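Lmo2184 protein (Listeria monocytogenes serovar 1/2a, PDB 5JOQ) is a lipoprotein of the solute-binding protein 8 family that probably binds heme and serves iron uptake as the substrate-binding component of an ABC transporter. Local coordinates at residues A186-E198 with A276-Y288. Residues are numbered along the deposited sequence; the frame is centred on the assembly and turned at random.
Sequences AYIGDLVKLAGGE and APEALKEMEKMLY
Leu191 enters the side of helix 276-288 as a knob in a hole formed by Ala276, Ala279, Leu280 and Met283. Its two methyls divide the work: CD1 lies against Ala279 CB at 4.0 Å, while CD2 meets CD1 of Leu280, in one of that residue's two conformers, at 4.1 Å. A turn further on, Ala195 CB rests against both Met283 CG, 3.7 Å away, and Leu287 CD1. Met283 leaves its backbone with CG anti to N (chi1 -176°), then bends at both following torsions, which turns CE against Val192 CG2, 3.8 Å away. At the N-terminal end Tyr187 reaches across with its hydroxyl, OH lying 3.4 Å from Ala276 CB; that methyl is at the edge of the ring, close to its plane, while Leu191 CG from the tyrosine's own helix sits above one face toward the rim.

The helices cross at -59°, their axes 9.3 Å apart, in the C-terminal lobe of a periplasmic-binding-protein fold. Val192 and Leu287 both pack on strand 168-173, and Leu280 also touches helix 140-161, the long helix that links the two lobes in this family.

The polar link lies where helix 187-194 ends in a Schellman motif, with Gly196 at positive phi as the C' residue, Gly196 N bonding to Lys193 O and Gly197 N to Val192 O. Tyr288 OH donates to Ala195 O at 2.7 Å, in the carbonyl plane and on a lone pair, with a C=O...donor angle of 139°. Ala195 O meets the edge of this tyrosine ring in plane, Leu287 CB lies above one face, offset toward the rim, and Gly196 CA approaches the same hydroxyl at 3.4 Å.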
ATOM      1  N   ALA A 186     -18.622  12.802   8.806  1.00 14.43           N
ATOM      2  CA  ALA A 186     -18.127  11.615   8.121  1.00 13.47           C
ATOM      3  C   ALA A 186     -18.412  10.378   8.966  1.00 12.71           C
ATOM      4  O   ALA A 186     -18.666  10.475  10.166  1.00 10.72           O
ATOM      5  CB  ALA A 186     -16.613  11.728   7.845  1.00 10.50           C
ATOM      6  N   TYR A 187     -18.321   9.201   8.330  1.00  9.33           N
ATOM      7  CA  TYR A 187     -18.763   7.970   8.995  1.00 11.56           C
ATOM      8  C   TYR A 187     -17.954   7.666  10.259  1.00 10.80           C
ATOM      9  O   TYR A 187     -18.520   7.289  11.293  1.00 11.17           O
ATOM     10  CB  TYR A 187     -18.676   6.806   8.007  1.00 11.49           C
ATOM     11  CG  TYR A 187     -18.772   5.417   8.653  1.00 12.77           C
ATOM     12  CD1 TYR A 187     -19.928   5.022   9.350  1.00 13.84           C
ATOM     13  CD2 TYR A 187     -17.726   4.505   8.534  1.00 12.57           C
ATOM     14  CE1 TYR A 187     -20.042   3.758   9.925  1.00 11.56           C
ATOM     15  CE2 TYR A 187     -17.824   3.232   9.093  1.00 10.90           C
ATOM     16  CZ  TYR A 187     -18.985   2.863   9.771  1.00 12.23           C
ATOM     17  OH  TYR A 187     -19.082   1.616  10.318  1.00 15.70           O
ATOM     18  N   ILE A 188     -16.626   7.791  10.196  1.00 10.65           N
ATOM     19  CA  ILE A 188     -15.859   7.508  11.406  1.00  9.67           C
ATOM     20  C   ILE A 188     -16.200   8.532  12.483  1.00 12.13           C
ATOM     21  O   ILE A 188     -16.234   8.199  13.668  1.00 11.11           O
ATOM     22  CB  ILE A 188     -14.343   7.492  11.142  1.00 11.05           C
ATOM     23  CG1 ILE A 188     -13.963   6.440  10.086  1.00 16.81           C
ATOM     24  CG2 ILE A 188     -13.554   7.264  12.481  1.00 10.98           C
ATOM     25  CD1 ILE A 188     -14.230   5.051  10.510  1.00 17.27           C
ATOM     26  N   GLY A 189     -16.460   9.787  12.107  1.00 10.99           N
ATOM     27  CA  GLY A 189     -16.978  10.750  13.088  1.00  9.03           C
ATOM     28  C   GLY A 189     -18.315  10.334  13.685  1.00  9.51           C
ATOM     29  O   GLY A 189     -18.579  10.560  14.881  1.00 10.99           O
ATOM     30  N   ASP A 190     -19.189   9.751  12.859  1.00 11.28           N
ATOM     31  CA  ASP A 190     -20.464   9.252  13.368  1.00 12.09           C
ATOM     32  C   ASP A 190     -20.256   8.127  14.390  1.00 13.79           C
ATOM     33  O   ASP A 190     -20.959   8.058  15.405  1.00 11.03           O
ATOM     34  CB  ASP A 190     -21.332   8.772  12.198  1.00 10.52           C
ATOM     35  CG  ASP A 190     -22.779   8.602  12.585  1.00 13.75           C
ATOM     36  OD1 ASP A 190     -23.315   9.520  13.249  1.00 12.00           O
ATOM     37  OD2 ASP A 190     -23.383   7.571  12.254  1.00 14.44           O
ATOM     38  N   LEU A 191     -19.295   7.225  14.140  1.00 11.51           N
ATOM     39  CA  LEU A 191     -19.040   6.152  15.113  1.00 13.00           C
ATOM     40  C   LEU A 191     -18.578   6.721  16.445  1.00 11.81           C
ATOM     41  O   LEU A 191     -19.031   6.282  17.512  1.00 11.82           O
ATOM     42  CB  LEU A 191     -17.983   5.173  14.574  1.00 10.26           C
ATOM     43  CG  LEU A 191     -18.370   4.381  13.327  1.00 11.76           C
ATOM     44  CD1 LEU A 191     -17.124   3.583  12.910  1.00 12.00           C
ATOM     45  CD2 LEU A 191     -19.469   3.374  13.714  1.00 13.51           C
ATOM     46  N   VAL A 192     -17.649   7.686  16.406  1.00 10.09           N
ATOM     47  CA  VAL A 192     -17.183   8.312  17.638  1.00 11.35           C
ATOM     48  C   VAL A 192     -18.355   8.943  18.385  1.00 13.51           C
ATOM     49  O   VAL A 192     -18.504   8.774  19.600  1.00 12.58           O
ATOM     50  CB  VAL A 192     -16.093   9.351  17.332  1.00 11.96           C
ATOM     51  CG1 VAL A 192     -15.812  10.213  18.577  1.00  9.98           C
ATOM     52  CG2 VAL A 192     -14.776   8.642  16.882  1.00 10.80           C
ATOM     53  N   LYS A 193     -19.204   9.678  17.657  0.62 12.04           N
ATOM     54  CA  LYS A 193     -20.359  10.329  18.277  0.62 12.66           C
ATOM     55  C   LYS A 193     -21.276   9.309  18.940  0.62 12.77           C
ATOM     56  O   LYS A 193     -21.730   9.499  20.076  0.62 14.44           O
ATOM     57  CB  LYS A 193     -21.139  11.120  17.217  0.62 13.60           C
ATOM     58  CG  LYS A 193     -22.379  11.873  17.785  0.62 15.87           C
ATOM     59  CD  LYS A 193     -23.160  12.653  16.694  0.62 18.43           C
ATOM     60  CE  LYS A 193     -24.224  11.773  16.012  0.62 20.84           C
ATOM     61  NZ  LYS A 193     -25.119  12.502  15.025  0.62 21.96           N
ATOM     62  N   LEU A 194     -21.610   8.245  18.218  1.00 12.19           N
ATOM     63  CA  LEU A 194     -22.559   7.265  18.738  1.00 13.01           C
ATOM     64  C   LEU A 194     -22.002   6.553  19.959  1.00 13.38           C
ATOM     65  O   LEU A 194     -22.761   6.191  20.865  1.00 14.30           O
ATOM     66  CB  LEU A 194     -22.899   6.255  17.647  1.00 15.45           C
ATOM     67  CG  LEU A 194     -23.743   6.806  16.457  1.00 17.12           C
ATOM     68  CD1 LEU A 194     -23.818   5.751  15.353  1.00 17.46           C
ATOM     69  CD2 LEU A 194     -25.146   7.215  16.864  1.00 17.75           C
ATOM     70  N   ALA A 195     -20.686   6.328  19.991  1.00 12.80           N
ATOM     71  CA  ALA A 195     -20.040   5.703  21.154  1.00 14.91           C
ATOM     72  C   ALA A 195     -19.773   6.691  22.285  1.00 15.31           C
ATOM     73  O   ALA A 195     -19.141   6.328  23.296  1.00 17.33           O
ATOM     74  CB  ALA A 195     -18.735   5.031  20.718  1.00 13.33           C
ATOM     75  N   GLY A 196     -20.239   7.933  22.161  1.00 18.69           N
ATOM     76  CA  GLY A 196     -20.180   8.868  23.265  1.00 18.41           C
ATOM     77  C   GLY A 196     -18.993   9.810  23.231  1.00 17.88           C
ATOM     78  O   GLY A 196     -18.934  10.722  24.058  1.00 23.65           O
ATOM     79  N   GLY A 197     -18.072   9.639  22.285  1.00 14.00           N
ATOM     80  CA  GLY A 197     -16.928  10.535  22.202  1.00 13.23           C
ATOM     81  C   GLY A 197     -17.348  11.944  21.804  1.00 17.03           C
ATOM     82  O   GLY A 197     -18.275  12.135  21.037  1.00 16.50           O
ATOM     83  N   GLU A 198     -16.629  12.947  22.323  1.00 14.48           N
ATOM     84  CA  GLU A 198     -16.838  14.354  21.974  1.00 15.45           C
ATOM     85  C   GLU A 198     -15.724  14.820  21.031  1.00 11.79           C
ATOM     86  O   GLU A 198     -14.583  15.005  21.452  1.00 14.12           O
ATOM     87  CB  GLU A 198     -16.867  15.213  23.242  1.00 21.49           C
ATOM     88  CG  GLU A 198     -16.953  16.701  22.970  1.00 26.20           C
ATOM     89  CD  GLU A 198     -16.840  17.547  24.256  1.00 33.48           C
ATOM     90  OE1 GLU A 198     -17.091  17.015  25.370  1.00 35.39           O
ATOM     91  OE2 GLU A 198     -16.484  18.738  24.145  1.00 34.12           O
ATOM     92  N   ALA A 276     -20.746  -1.932  10.701  1.00 16.39           N
ATOM     93  CA  ALA A 276     -20.912  -0.894  11.707  1.00 14.10           C
ATOM     94  C   ALA A 276     -21.144  -1.359  13.129  1.00 15.95           C
ATOM     95  O   ALA A 276     -20.552  -0.806  14.018  1.00 18.96           O
ATOM     96  CB  ALA A 276     -21.974   0.101  11.285  1.00 15.11           C
ATOM     97  N   PRO A 277     -22.015  -2.419  13.324  1.00 19.53           N
ATOM     98  CA  PRO A 277     -22.164  -2.822  14.730  1.00 18.15           C
ATOM     99  C   PRO A 277     -20.828  -3.290  15.315  1.00 21.14           C
ATOM    100  O   PRO A 277     -20.507  -2.906  16.414  1.00 18.94           O
ATOM    101  CB  PRO A 277     -23.189  -3.947  14.677  1.00 21.16           C
ATOM    102  CG  PRO A 277     -24.038  -3.582  13.526  1.00 22.73           C
ATOM    103  CD  PRO A 277     -23.022  -3.226  12.511  1.00 19.60           C
ATOM    104  N   GLU A 278     -20.056  -4.072  14.580  1.00 19.53           N
ATOM    105  CA  GLU A 278     -18.778  -4.512  15.101  1.00 20.79           C
ATOM    106  C   GLU A 278     -17.853  -3.304  15.334  1.00 19.92           C
ATOM    107  O   GLU A 278     -17.215  -3.206  16.354  1.00 20.69           O
ATOM    108  CB  GLU A 278     -18.133  -5.507  14.154  1.00 21.40           C
ATOM    109  CG  GLU A 278     -16.842  -6.096  14.671  1.00 29.05           C
ATOM    110  CD  GLU A 278     -16.215  -7.114  13.729  1.00 37.28           C
ATOM    111  OE1 GLU A 278     -16.794  -7.410  12.674  1.00 35.19           O
ATOM    112  OE2 GLU A 278     -15.124  -7.609  14.058  1.00 39.95           O
ATOM    113  N   ALA A 279     -17.830  -2.390  14.380  1.00 17.37           N
ATOM    114  CA  ALA A 279     -17.002  -1.189  14.475  1.00 19.71           C
ATOM    115  C   ALA A 279     -17.386  -0.355  15.687  1.00 17.40           C
ATOM    116  O   ALA A 279     -16.516   0.134  16.422  1.00 16.99           O
ATOM    117  CB  ALA A 279     -17.138  -0.358  13.201  1.00 15.22           C
ATOM    118  N   LEU A 280     -18.689  -0.183  15.917  0.68 14.75           N
ATOM    119  CA  LEU A 280     -19.129   0.604  17.065  0.68 16.16           C
ATOM    120  C   LEU A 280     -18.711  -0.046  18.382  0.68 16.29           C
ATOM    121  O   LEU A 280     -18.370   0.648  19.348  0.68 19.64           O
ATOM    122  CB  LEU A 280     -20.648   0.792  17.007  0.68 15.34           C
ATOM    123  CG  LEU A 280     -21.238   1.839  17.932  0.68 15.52           C
ATOM    124  CD1 LEU A 280     -20.609   3.202  17.673  0.68 13.95           C
ATOM    125  CD2 LEU A 280     -22.780   1.885  17.765  0.68 14.29           C
ATOM    126  N   LYS A 281     -18.737  -1.377  18.454  1.00 18.18           N
ATOM    127  CA  LYS A 281     -18.332  -2.057  19.683  1.00 15.82           C
ATOM    128  C   LYS A 281     -16.832  -1.919  19.924  1.00 18.79           C
ATOM    129  O   LYS A 281     -16.378  -1.819  21.076  1.00 17.32           O
ATOM    130  CB  LYS A 281     -18.698  -3.533  19.603  1.00 23.45           C
ATOM    131  CG  LYS A 281     -20.187  -3.826  19.641  1.00 36.33           C
ATOM    132  CD  LYS A 281     -20.502  -5.330  19.424  1.00 46.98           C
ATOM    133  CE  LYS A 281     -21.969  -5.525  18.966  1.00 53.55           C
ATOM    134  NZ  LYS A 281     -22.184  -6.693  18.040  1.00 52.21           N
ATOM    135  N   GLU A 282     -16.040  -2.004  18.853  1.00 15.84           N
ATOM    136  CA  GLU A 282     -14.603  -1.777  18.984  1.00 19.36           C
ATOM    137  C   GLU A 282     -14.326  -0.322  19.377  1.00 18.12           C
ATOM    138  O   GLU A 282     -13.441  -0.048  20.202  1.00 19.37           O
ATOM    139  CB  GLU A 282     -13.917  -2.170  17.670  1.00 21.88           C
ATOM    140  CG  GLU A 282     -12.448  -2.408  17.757  1.00 36.15           C
ATOM    141  CD  GLU A 282     -12.109  -3.440  18.824  1.00 45.66           C
ATOM    142  OE1 GLU A 282     -12.808  -4.492  18.943  1.00 44.34           O
ATOM    143  OE2 GLU A 282     -11.168  -3.146  19.579  1.00 53.09           O
ATOM    144  N   MET A 283     -15.125   0.620  18.855  1.00 15.65           N
ATOM    145  CA  MET A 283     -14.966   2.022  19.234  1.00 14.46           C
ATOM    146  C   MET A 283     -15.210   2.211  20.718  1.00 16.02           C
ATOM    147  O   MET A 283     -14.463   2.927  21.396  1.00 15.83           O
ATOM    148  CB  MET A 283     -15.916   2.904  18.412  1.00 15.98           C
ATOM    149  CG  MET A 283     -15.749   4.393  18.690  1.00 15.02           C
ATOM    150  SD  MET A 283     -14.168   5.063  18.174  1.00 15.66           S
ATOM    151  CE  MET A 283     -14.233   4.882  16.367  1.00 11.56           C
ATOM    152  N   GLU A 284     -16.240   1.554  21.249  1.00 16.25           N
ATOM    153  CA  GLU A 284     -16.544   1.674  22.669  1.00 19.48           C
ATOM    154  C   GLU A 284     -15.383   1.164  23.518  1.00 20.81           C
ATOM    155  O   GLU A 284     -15.064   1.752  24.555  1.00 21.16           O
ATOM    156  CB  GLU A 284     -17.848   0.929  22.986  1.00 22.03           C
ATOM    157  CG  GLU A 284     -18.293   1.103  24.403  1.00 27.31           C
ATOM    158  CD  GLU A 284     -19.471   0.203  24.790  1.00 34.60           C
ATOM    159  OE1 GLU A 284     -20.127  -0.406  23.897  1.00 31.04           O
ATOM    160  OE2 GLU A 284     -19.717   0.110  26.014  1.00 40.79           O
ATOM    161  N   LYS A 285     -14.707   0.094  23.071  1.00 23.05           N
ATOM    162  CA  LYS A 285     -13.558  -0.426  23.817  1.00 23.55           C
ATOM    163  C   LYS A 285     -12.419   0.579  23.861  1.00 20.66           C
ATOM    164  O   LYS A 285     -11.803   0.787  24.918  1.00 22.79           O
ATOM    165  CB  LYS A 285     -13.064  -1.731  23.197  1.00 28.33           C
ATOM    166  CG  LYS A 285     -13.982  -2.920  23.429  1.00 39.28           C
ATOM    167  CD  LYS A 285     -13.417  -4.197  22.821  1.00 47.84           C
ATOM    168  CE  LYS A 285     -14.502  -5.264  22.728  1.00 55.21           C
ATOM    169  NZ  LYS A 285     -14.185  -6.285  21.690  1.00 60.16           N
ATOM    170  N   MET A 286     -12.134   1.216  22.727  1.00 18.50           N
ATOM    171  CA  MET A 286     -11.041   2.186  22.666  1.00 24.19           C
ATOM    172  C   MET A 286     -11.331   3.431  23.489  1.00 21.10           C
ATOM    173  O   MET A 286     -10.424   3.990  24.108  1.00 22.01           O
ATOM    174  CB  MET A 286     -10.794   2.581  21.213  1.00 21.38           C
ATOM    175  CG  MET A 286      -9.978   1.553  20.447  1.00 23.44           C
ATOM    176  SD  MET A 286      -9.740   2.038  18.726  1.00 24.03           S
ATOM    177  CE  MET A 286     -11.368   1.863  18.069  1.00 20.96           C
ATOM    178  N   LEU A 287     -12.580   3.914  23.465  1.00 19.84           N
ATOM    179  CA  LEU A 287     -12.889   5.175  24.132  1.00 17.65           C
ATOM    180  C   LEU A 287     -12.914   5.034  25.644  1.00 20.28           C
ATOM    181  O   LEU A 287     -12.640   6.003  26.353  1.00 24.80           O
ATOM    182  CB  LEU A 287     -14.238   5.720  23.646  1.00 16.05           C
ATOM    183  CG  LEU A 287     -14.286   6.135  22.173  1.00 19.26           C
ATOM    184  CD1 LEU A 287     -15.617   6.908  21.892  1.00 19.01           C
ATOM    185  CD2 LEU A 287     -13.045   6.944  21.828  1.00 18.54           C
ATOM    186  N   TYR A 288     -13.267   3.857  26.165  1.00 22.32           N
ATOM    187  CA  TYR A 288     -13.444   3.690  27.611  1.00 27.46           C
ATOM    188  C   TYR A 288     -12.564   2.628  28.254  1.00 36.25           C
ATOM    189  O   TYR A 288     -12.334   2.712  29.464  1.00 38.51           O
ATOM    190  CB  TYR A 288     -14.911   3.369  27.949  1.00 26.44           C
ATOM    191  CG  TYR A 288     -15.836   4.405  27.357  1.00 23.74           C
ATOM    192  CD1 TYR A 288     -16.030   5.632  27.988  1.00 23.53           C
ATOM    193  CD2 TYR A 288     -16.482   4.168  26.148  1.00 21.85           C
ATOM    194  CE1 TYR A 288     -16.843   6.613  27.430  1.00 22.03           C
ATOM    195  CE2 TYR A 288     -17.284   5.144  25.562  1.00 21.25           C
ATOM    196  CZ  TYR A 288     -17.472   6.361  26.215  1.00 22.42           C
ATOM    197  OH  TYR A 288     -18.258   7.342  25.626  1.00 20.79           O
TER